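Local coordinates for outer surface protein (Bacillus cereus ATCC 14579, PDB 1X7F), which probably acts as a 6-phospho-N-acetylmuramidase, cleaving phosphorylated amino-sugar disaccharides that come from cell-wall peptidoglycan, at residues 171-176 against 218-223; 336-341 against 353-358. All blocks are in the same frame, centred on the assembly; numbering follows the deposited sequence.

Contact 1 (171-176 against 218-223)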
loop_
_atom_site.group_PDB
_atom_site.type_symbol
_atom_site.label_atom_id
_atom_site.label_comp_id
_atom_site.label_asym_id
_atom_site.label_seq_id
_atom_site.Cartn_x
_atom_site.Cartn_y
_atom_site.Cartn_z
ATOM N N HIS A 171 -7.706 1.964 8.979
ATOM C CA HIS A 171 -8.283 3.234 8.582
ATOM C C HIS A 171 -9.686 3.065 8.016
ATOM O O HIS A 171 -10.056 1.953 7.620
ATOM C CB HIS A 171 -7.418 3.847 7.506
ATOM C CG HIS A 171 -6.268 4.640 8.028
ATOM N ND1 HIS A 171 -6.392 5.956 8.424
ATOM C CD2 HIS A 171 -4.960 4.324 8.164
ATOM C CE1 HIS A 171 -5.213 6.410 8.808
ATOM N NE2 HIS A 171 -4.329 5.435 8.668
ATOM N N ASN A 172 -10.454 4.165 7.973
ATOM C CA ASN A 172 -11.719 4.211 7.233
ATOM C C ASN A 172 -11.442 4.301 5.738
ATOM O O ASN A 172 -10.330 4.635 5.316
ATOM C CB ASN A 172 -12.559 5.430 7.612
ATOM C CG ASN A 172 -13.332 5.256 8.899
ATOM O OD1 ASN A 172 -13.838 4.178 9.216
ATOM N ND2 ASN A 172 -13.458 6.348 9.646
ATOM N N PHE A 173 -12.456 4.013 4.930
ATOM C CA PHE A 173 -12.404 4.401 3.531
ATOM C C PHE A 173 -13.487 5.446 3.341
ATOM O O PHE A 173 -14.309 5.642 4.242
ATOM C CB PHE A 173 -12.515 3.211 2.553
ATOM C CG PHE A 173 -13.760 2.358 2.720
ATOM C CD1 PHE A 173 -15.032 2.914 2.663
ATOM C CD2 PHE A 173 -13.640 0.966 2.845
ATOM C CE1 PHE A 173 -16.172 2.134 2.782
ATOM C CE2 PHE A 173 -14.766 0.159 2.964
ATOM C CZ PHE A 173 -16.046 0.746 2.944
ATOM N N TYR A 174 -13.477 6.121 2.184
ATOM C CA TYR A 174 -14.337 7.301 1.968
ATOM C C TYR A 174 -15.040 7.257 0.612
ATOM O O TYR A 174 -14.420 7.549 -0.425
ATOM C CB TYR A 174 -13.520 8.591 2.176
ATOM C CG TYR A 174 -13.045 8.687 3.598
ATOM C CD1 TYR A 174 -11.827 8.115 3.991
ATOM C CD2 TYR A 174 -13.852 9.287 4.583
ATOM C CE1 TYR A 174 -11.414 8.153 5.336
ATOM C CE2 TYR A 174 -13.443 9.343 5.919
ATOM C CZ TYR A 174 -12.231 8.768 6.282
ATOM O OH TYR A 174 -11.831 8.817 7.600
ATOM N N PRO A 175 -16.319 6.851 0.632
ATOM C CA PRO A 175 -17.134 6.685 -0.582
ATOM C C PRO A 175 -17.457 7.982 -1.296
ATOM O O PRO A 175 -17.713 7.949 -2.501
ATOM C CB PRO A 175 -18.455 6.081 -0.046
ATOM C CG PRO A 175 -18.093 5.534 1.318
ATOM C CD PRO A 175 -17.081 6.494 1.849
ATOM N N GLN A 176 -17.510 9.096 -0.555
ATOM C CA GLN A 176 -17.787 10.406 -1.147
ATOM C C GLN A 176 -16.488 11.050 -1.651
ATOM O O GLN A 176 -15.538 11.217 -0.889
ATOM C CB GLN A 176 -18.516 11.343 -0.159
ATOM C CG GLN A 176 -18.859 12.702 -0.778
ATOM C CD GLN A 176 -19.456 13.715 0.189
ATOM O OE1 GLN A 176 -19.375 14.917 -0.051
ATOM N NE2 GLN A 176 -20.056 13.240 1.272
ATOM N N ASP A 218 -17.957 6.649 -4.817
ATOM C CA ASP A 218 -17.006 7.363 -5.687
ATOM C C ASP A 218 -15.633 6.711 -5.614
ATOM O O ASP A 218 -14.618 7.362 -5.874
ATOM C CB ASP A 218 -16.874 8.853 -5.296
ATOM C CG ASP A 218 -18.176 9.616 -5.401
ATOM O OD1 ASP A 218 -19.047 9.222 -6.203
ATOM O OD2 ASP A 218 -18.429 10.634 -4.719
ATOM N N GLY A 219 -15.606 5.431 -5.250
ATOM C CA GLY A 219 -14.378 4.730 -4.935
ATOM C C GLY A 219 -14.170 4.641 -3.438
ATOM O O GLY A 219 -14.607 5.515 -2.685
ATOM N N LEU A 220 -13.483 3.588 -3.003
ATOM C CA LEU A 220 -13.369 3.265 -1.580
ATOM C C LEU A 220 -11.909 3.170 -1.148
ATOM O O LEU A 220 -11.348 2.078 -1.023
ATOM C CB LEU A 220 -14.137 1.961 -1.254
ATOM C CG LEU A 220 -15.632 1.901 -1.619
ATOM C CD1 LEU A 220 -16.274 0.614 -1.110
ATOM C CD2 LEU A 220 -16.408 3.101 -1.052
ATOM N N CYS A 221 -11.285 4.324 -0.945
ATOM C CA CYS A 221 -9.900 4.376 -0.481
ATOM C C CYS A 221 -9.826 5.258 0.753
ATOM O O CYS A 221 -10.775 5.988 1.061
ATOM C CB CYS A 221 -8.981 4.926 -1.580
ATOM S SG CYS A 221 -9.577 6.492 -2.251
ATOM N N THR A 222 -8.702 5.174 1.458
ATOM C CA THR A 222 -8.462 5.966 2.663
ATOM C C THR A 222 -7.940 7.375 2.356
ATOM O O THR A 222 -8.495 8.367 2.838
ATOM C CB THR A 222 -7.455 5.241 3.564
ATOM O OG1 THR A 222 -8.046 4.037 4.076
ATOM C CG2 THR A 222 -7.152 6.085 4.808
ATOM N N LEU A 223 -6.858 7.451 1.584
ATOM C CA LEU A 223 -6.280 8.741 1.184
ATOM C C LEU A 223 -7.084 9.299 0.027
ATOM O O LEU A 223 -7.355 8.581 -0.954
ATOM C CB LEU A 223 -4.809 8.583 0.748
ATOM C CG LEU A 223 -3.766 8.599 1.867
ATOM C CD1 LEU A 223 -2.462 7.892 1.434
ATOM C CD2 LEU A 223 -3.485 10.030 2.390
#

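Contact 2 (336-341 against 353-358)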
loop_
_atom_site.group_PDB
_atom_site.type_symbol
_atom_site.label_atom_id
_atom_site.label_comp_id
_atom_site.label_asym_id
_atom_site.label_seq_id
_atom_site.Cartn_x
_atom_site.Cartn_y
_atom_site.Cartn_z
ATOM N N ASN A 336 30.536 8.929 -21.546
ATOM C CA ASN A 336 32.000 8.930 -21.723
ATOM C C ASN A 336 32.713 10.239 -21.377
ATOM O O ASN A 336 33.907 10.243 -21.057
ATOM C CB ASN A 336 32.374 8.529 -23.155
ATOM C CG ASN A 336 31.998 7.091 -23.486
ATOM O OD1 ASN A 336 31.691 6.279 -22.602
ATOM N ND2 ASN A 336 32.017 6.769 -24.770
ATOM N N SER A 337 31.989 11.349 -21.438
ATOM C CA SER A 337 32.615 12.641 -21.242
ATOM C C SER A 337 32.441 13.148 -19.794
ATOM O O SER A 337 32.810 14.277 -19.489
ATOM C CB SER A 337 32.094 13.639 -22.276
ATOM O OG SER A 337 30.792 14.076 -21.925
ATOM N N PHE A 338 31.903 12.302 -18.908
ATOM C CA PHE A 338 31.693 12.687 -17.507
ATOM C C PHE A 338 32.818 12.221 -16.550
ATOM O O PHE A 338 32.641 12.249 -15.329
ATOM C CB PHE A 338 30.309 12.245 -17.002
ATOM C CG PHE A 338 29.602 13.289 -16.131
ATOM C CD1 PHE A 338 30.294 14.375 -15.599
ATOM C CD2 PHE A 338 28.249 13.151 -15.817
ATOM C CE1 PHE A 338 29.649 15.323 -14.796
ATOM C CE2 PHE A 338 27.591 14.097 -15.024
ATOM C CZ PHE A 338 28.302 15.194 -14.519
ATOM N N GLY A 339 33.967 11.821 -17.106
ATOM C CA GLY A 339 35.139 11.384 -16.322
ATOM C C GLY A 339 34.825 10.472 -15.145
ATOM O O GLY A 339 34.301 9.381 -15.319
ATOM N N LYS A 340 35.135 10.943 -13.941
ATOM C CA LYS A 340 34.797 10.283 -12.663
ATOM C C LYS A 340 33.319 9.833 -12.553
ATOM O O LYS A 340 33.000 8.887 -11.824
ATOM C CB LYS A 340 35.129 11.282 -11.528
ATOM C CG LYS A 340 34.925 10.818 -10.094
ATOM C CD LYS A 340 36.209 10.243 -9.499
ATOM C CE LYS A 340 35.953 9.645 -8.108
ATOM N NZ LYS A 340 34.992 10.458 -7.290
ATOM N N TYR A 341 32.420 10.504 -13.268
ATOM C CA TYR A 341 30.981 10.273 -13.106
ATOM C C TYR A 341 30.345 9.480 -14.240
ATOM O O TYR A 341 29.147 9.253 -14.237
ATOM C CB TYR A 341 30.236 11.610 -12.836
ATOM C CG TYR A 341 30.848 12.292 -11.649
ATOM C CD1 TYR A 341 31.652 13.418 -11.811
ATOM C CD2 TYR A 341 30.715 11.744 -10.367
ATOM C CE1 TYR A 341 32.263 14.004 -10.734
ATOM C CE2 TYR A 341 31.335 12.326 -9.275
ATOM C CZ TYR A 341 32.098 13.466 -9.469
ATOM O OH TYR A 341 32.720 14.053 -8.415
ATOM N N PRO A 353 19.571 22.675 -16.374
ATOM C CA PRO A 353 19.929 22.905 -17.780
ATOM C C PRO A 353 20.540 21.667 -18.426
ATOM O O PRO A 353 21.110 20.820 -17.724
ATOM C CB PRO A 353 20.967 24.037 -17.690
ATOM C CG PRO A 353 20.570 24.784 -16.459
ATOM C CD PRO A 353 20.205 23.672 -15.490
ATOM N N ILE A 354 20.411 21.559 -19.746
ATOM C CA ILE A 354 21.101 20.530 -20.526
ATOM C C ILE A 354 22.548 20.327 -20.032
ATOM O O ILE A 354 23.282 21.294 -19.797
ATOM C CB ILE A 354 21.117 20.915 -22.028
ATOM C CG1 ILE A 354 19.725 20.758 -22.656
ATOM C CG2 ILE A 354 22.091 20.040 -22.793
ATOM C CD1 ILE A 354 19.595 21.466 -24.069
ATOM N N ASP A 355 22.946 19.068 -19.869
ATOM C CA ASP A 355 24.331 18.749 -19.529
ATOM C C ASP A 355 24.760 17.656 -20.490
ATOM O O ASP A 355 24.280 16.523 -20.414
ATOM C CB ASP A 355 24.455 18.305 -18.054
ATOM C CG ASP A 355 25.905 18.139 -17.602
ATOM O OD1 ASP A 355 26.163 18.247 -16.386
ATOM O OD2 ASP A 355 26.855 17.888 -18.378
ATOM N N GLU A 356 25.637 18.000 -21.429
ATOM C CA GLU A 356 26.026 17.057 -22.490
ATOM C C GLU A 356 26.814 15.862 -21.943
ATOM O O GLU A 356 27.058 14.900 -22.662
ATOM C CB GLU A 356 26.817 17.753 -23.617
ATOM C CG GLU A 356 26.089 18.879 -24.363
ATOM C CD GLU A 356 24.897 18.423 -25.198
ATOM O OE1 GLU A 356 24.906 17.297 -25.752
ATOM O OE2 GLU A 356 23.938 19.217 -25.317
ATOM N N ARG A 357 27.195 15.930 -20.668
ATOM C CA ARG A 357 27.913 14.824 -20.004
ATOM C C ARG A 357 26.993 13.711 -19.464
ATOM O O ARG A 357 27.453 12.720 -18.871
ATOM C CB ARG A 357 28.804 15.394 -18.894
ATOM C CG ARG A 357 29.841 16.429 -19.421
ATOM C CD ARG A 357 30.539 17.237 -18.335
ATOM N NE ARG A 357 29.577 17.783 -17.379
ATOM C CZ ARG A 357 29.900 18.421 -16.266
ATOM N NH1 ARG A 357 31.182 18.605 -15.946
ATOM N NH2 ARG A 357 28.932 18.865 -15.457
ATOM N N LYS A 358 25.691 13.885 -19.678
ATOM C CA LYS A 358 24.688 12.901 -19.303
ATOM C C LYS A 358 23.895 12.437 -20.522
ATOM O O LYS A 358 23.568 13.245 -21.388
ATOM C CB LYS A 358 23.729 13.491 -18.276
ATOM C CG LYS A 358 24.400 14.011 -17.020
ATOM C CD LYS A 358 23.366 14.338 -15.963
ATOM C CE LYS A 358 23.945 15.196 -14.863
ATOM N NZ LYS A 358 22.923 15.457 -13.816
#

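Contact 1 (171-176 against 218-223)
Two loops of a (beta/alpha)8 barrel meet where the T222 side chain reaches the N172 backbone. They follow strands 167-170 and 201-204, the sixth and seventh of the parallel sheet, and so lie on the side of the barrel where such enzymes carry their active site. The loops run roughly antiparallel, without forming regular strands. T222 OG1 donates to N172 O at 2.7 Å, tilted 28° from the carbonyl plane. The same hydroxyl accepts from F203 N, so it ties the loop to strand 201-204. T222 CG2 lies 3.5 Å from H171 CB. The H171 ring is held at both nitrogens, by S148 and S190. In the middle, Y174 N gives a bent bond to C221 O at 2.9 Å. F173 and L220 run side by side. The F173 chi1 of 57° sets CG between the backbone N and the carbonyl carbon, and the F173 ring then lies with one face over L220 CB, a CH-pi contact of 4.2 Å to its centroid. L220 CD2 reaches on to P175 CB at 3.8 Å. At the far end D218 N binds P175 O at 2.7 Å, in the carbonyl plane. Y174 O and G219 O are two acceptors only 3.0 Å apart. R227 donates to Y174 O and to D218 O; its charge next to Y174 O would probably offset part of the repulsion from G219 O.

Contact 2 (336-341 against 353-358)
D355 OD2 is gripped twice by R357, the residue that lies against F338. R357 NE donates to the syn lone pair of D355 OD2 at 2.9 Å. R357 N reaches the anti side of D355 OD2 at 3.0 Å, tilted from the carboxylate plane. The second bond closes an Asx turn. R357 NH2 meets D355 OD1 at 3.0 Å and nearly straight, at 172°. The guanidinium is thus held side-on by both oxygens, which fixes its rotation. F338 crosses the arginine chain at about a right angle. R357 CB lies over one face of the F338 ring, 3.8 Å from its centroid, a CH-pi contact. The R357 chain bends at chi3 (-48°) and brings the guanidinium to the ring as well. F338 CE1 sits over the centre of the guanidinium face, 3.4 Å from R357 CZ, and the two planes are 30° apart. Y341 CB takes the opposite face of the ring. The loops belong to neighbouring antiparallel strands of the mixed sheet: 336-341 follows strand 330-334, and a type I turn from D355 to K358 leads into strand 358-364. A backbone bond between R357 and N335 joins them at the root. K358 CG and CE both lie 3.8 Å from F338 CE2, and the lysine amine goes on to Q346 and Q326. S337 OG touches R357 CA at 3.5 Å and is hydrogen-bonded to N335.

In the fold
The two contacts sit in different parts of the chain and share no sheet. Contact 1 lies in the N-terminal part, which matches the 6-phospho-N-acetylmuramidase N-terminal family, between loops after strands 167-170 and 201-204 of the eight-stranded parallel sheet. Contact 2 lies in the part matching the C-terminal family, between loops at one end of the mixed sheet. Both loops of contact 1 precede those of contact 2 in the sequence. Their centres are 46 Å apart and their nearest atoms about 31 Å. The centre of contact 1 is about 14 Å from the centre of the chain and that of contact 2 about 37 Å, at the surface. The first joins loops on the probable catalytic barrel, and the second joins peripheral turns of the accompanying domain.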